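Local coordinates for methionine-binding lipoprotein MetQ (Bacillus subtilis subsp. subtilis, PDB 4GOT) that probably binds methionine and hands it to the membrane permease of an ABC importer, and also takes part in methionine sulfoxide transport, at residues Ala122-Asn126 with Ala127-Thr131. Residues are numbered along the deposited sequence; the frame is centred on the assembly and turned at random.
Sequences AMLEN and AGLIT
Met123, a selenomethionine, joins the end of helix 117-126 to the turn after it through its carbonyl: O takes the N-H of Ala127 at 3.0 Å, while its side chain leaves the turn for Phe89 and Phe176. Leu124 works with both backbone and side chain. Its O accepts Leu129 N at 3.1 Å. With CG anti to the carbonyl carbon (chi1 -55°), Leu124 sets CD2 4.1 Å from CD1 of Leu129, the two leucine side chains lying slantwise to each other, and its CB meets CG1 of Ile130 at 3.9 Å. The bond from Leu129 N to Leu124 O and a second, from Gly128 N to Glu125 O at 3.0 Å, make this a Schellman motif: Gly128, at positive phi, is the first residue to leave helical geometry, and the chain folds back so that Leu129 and Ile130 pack on the last turn before strand 131-132 begins. Ile130 also touches Ile146 of strand 146-148. Glu125 CA makes a CA-H...O contact of 3.4 Å with Ile130 O. The Glu125 side chain runs extended, CG anti to the backbone N (chi1 179°), past Ile130 O to bring OE2 within 3.5 Å of Thr131 CA; OE2 also accepts a hydrogen bond from Leu132 N. Cut back to an alanine, Glu125 would probably leave the Leu132 N-H without its carboxylate partner. The Asn126 side chain touches Glu195 of strand 195-196.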
ATOM      1  N   ALA A 122     -11.691   0.837   9.583  1.00 30.72           N
ATOM      2  CA  ALA A 122     -11.703   2.225  10.072  1.00 32.34           C
ATOM      3  C   ALA A 122     -12.477   3.086   9.079  1.00 33.06           C
ATOM      4  O   ALA A 122     -13.156   4.024   9.483  1.00 32.17           O
ATOM      5  CB  ALA A 122     -10.289   2.768  10.268  1.00 29.19           C
HETATM    6  N   MSE A 123     -12.373   2.757   7.794  1.00 30.86           N
HETATM    7  CA  MSE A 123     -13.167   3.434   6.761  1.00 33.80           C
HETATM    8  C   MSE A 123     -14.658   3.191   6.916  1.00 33.07           C
HETATM    9  O   MSE A 123     -15.444   4.093   6.696  1.00 38.15           O
HETATM   10  CB  MSE A 123     -12.751   2.989   5.357  1.00 31.45           C
HETATM   11  CG  MSE A 123     -11.419   3.571   4.965  1.00 32.62           C
HETATM   12 SE   MSE A 123     -10.940   3.142   3.160  0.75 36.48          SE
HETATM   13  CE  MSE A 123     -12.082   4.467   2.255  1.00 31.64           C
ATOM     14  N   LEU A 124     -15.035   1.963   7.265  1.00 31.84           N
ATOM     15  CA  LEU A 124     -16.420   1.642   7.518  1.00 32.44           C
ATOM     16  C   LEU A 124     -16.894   2.324   8.807  1.00 35.91           C
ATOM     17  O   LEU A 124     -18.027   2.736   8.873  1.00 35.94           O
ATOM     18  CB  LEU A 124     -16.669   0.158   7.604  1.00 30.22           C
ATOM     19  CG  LEU A 124     -16.218  -0.709   6.402  1.00 28.97           C
ATOM     20  CD1 LEU A 124     -16.661  -2.161   6.584  1.00 28.21           C
ATOM     21  CD2 LEU A 124     -16.771  -0.129   5.102  1.00 27.75           C
ATOM     22  N   GLU A 125     -16.039   2.446   9.819  1.00 38.47           N
ATOM     23  CA  GLU A 125     -16.466   3.066  11.075  1.00 41.71           C
ATOM     24  C   GLU A 125     -16.658   4.578  10.861  1.00 43.03           C
ATOM     25  O   GLU A 125     -17.621   5.171  11.352  1.00 46.60           O
ATOM     26  CB  GLU A 125     -15.473   2.767  12.211  1.00 43.22           C
ATOM     27  CG  GLU A 125     -15.869   3.411  13.547  1.00 50.52           C
ATOM     28  CD  GLU A 125     -14.928   3.063  14.701  1.00 54.17           C
ATOM     29  OE1 GLU A 125     -13.679   3.130  14.510  1.00 62.09           O
ATOM     30  OE2 GLU A 125     -15.446   2.729  15.793  1.00 60.67           O
ATOM     31  N   ASN A 126     -15.726   5.183  10.130  1.00 44.65           N
ATOM     32  CA  ASN A 126     -15.807   6.589   9.741  1.00 45.66           C
ATOM     33  C   ASN A 126     -17.057   6.891   8.885  1.00 44.64           C
ATOM     34  O   ASN A 126     -17.634   7.976   9.017  1.00 41.67           O
ATOM     35  CB  ASN A 126     -14.533   7.003   8.975  1.00 50.43           C
ATOM     36  CG  ASN A 126     -14.637   8.415   8.399  1.00 62.12           C
ATOM     37  OD1 ASN A 126     -14.446   9.393   9.116  1.00 67.85           O
ATOM     38  ND2 ASN A 126     -14.979   8.526   7.111  1.00 63.50           N
ATOM     39  N   ALA A 127     -17.456   5.943   8.016  1.00 43.74           N
ATOM     40  CA  ALA A 127     -18.737   6.030   7.234  1.00 44.47           C
ATOM     41  C   ALA A 127     -20.014   5.849   8.078  1.00 45.56           C
ATOM     42  O   ALA A 127     -21.116   6.093   7.585  1.00 44.98           O
ATOM     43  CB  ALA A 127     -18.748   5.040   6.052  1.00 41.39           C
ATOM     44  N   GLY A 128     -19.861   5.464   9.349  1.00 47.08           N
ATOM     45  CA  GLY A 128     -20.986   5.221  10.264  1.00 44.84           C
ATOM     46  C   GLY A 128     -21.672   3.862  10.098  1.00 43.48           C
ATOM     47  O   GLY A 128     -22.746   3.655  10.615  1.00 41.57           O
ATOM     48  N   LEU A 129     -21.058   2.918   9.385  1.00 41.60           N
ATOM     49  CA  LEU A 129     -21.665   1.602   9.202  1.00 43.50           C
ATOM     50  C   LEU A 129     -21.423   0.655  10.382  1.00 46.08           C
ATOM     51  O   LEU A 129     -22.269  -0.175  10.633  1.00 52.84           O
ATOM     52  CB  LEU A 129     -21.146   0.933   7.928  1.00 41.85           C
ATOM     53  CG  LEU A 129     -21.347   1.646   6.590  1.00 42.33           C
ATOM     54  CD1 LEU A 129     -20.776   0.767   5.492  1.00 42.26           C
ATOM     55  CD2 LEU A 129     -22.810   1.946   6.350  1.00 42.49           C
ATOM     56  N   ILE A 130     -20.256   0.739  11.045  1.00 44.76           N
ATOM     57  CA  ILE A 130     -19.888  -0.121  12.191  1.00 43.00           C
ATOM     58  C   ILE A 130     -19.248   0.699  13.306  1.00 44.45           C
ATOM     59  O   ILE A 130     -18.862   1.849  13.090  1.00 44.08           O
ATOM     60  CB  ILE A 130     -18.908  -1.260  11.797  1.00 41.34           C
ATOM     61  CG1 ILE A 130     -17.550  -0.712  11.330  1.00 39.42           C
ATOM     62  CG2 ILE A 130     -19.536  -2.155  10.745  1.00 39.77           C
ATOM     63  CD1 ILE A 130     -16.476  -1.778  11.164  1.00 38.00           C
ATOM     64  N   THR A 131     -19.172   0.132  14.507  1.00 46.37           N
ATOM     65  CA  THR A 131     -18.333   0.714  15.561  1.00 46.59           C
ATOM     66  C   THR A 131     -17.306  -0.363  15.946  1.00 44.74           C
ATOM     67  O   THR A 131     -17.607  -1.570  15.913  1.00 44.74           O
ATOM     68  CB  THR A 131     -19.095   1.194  16.807  1.00 49.04           C
ATOM     69  OG1 THR A 131     -19.598   0.056  17.483  1.00 55.18           O
ATOM     70  CG2 THR A 131     -20.272   2.138  16.487  1.00 50.55           C
TER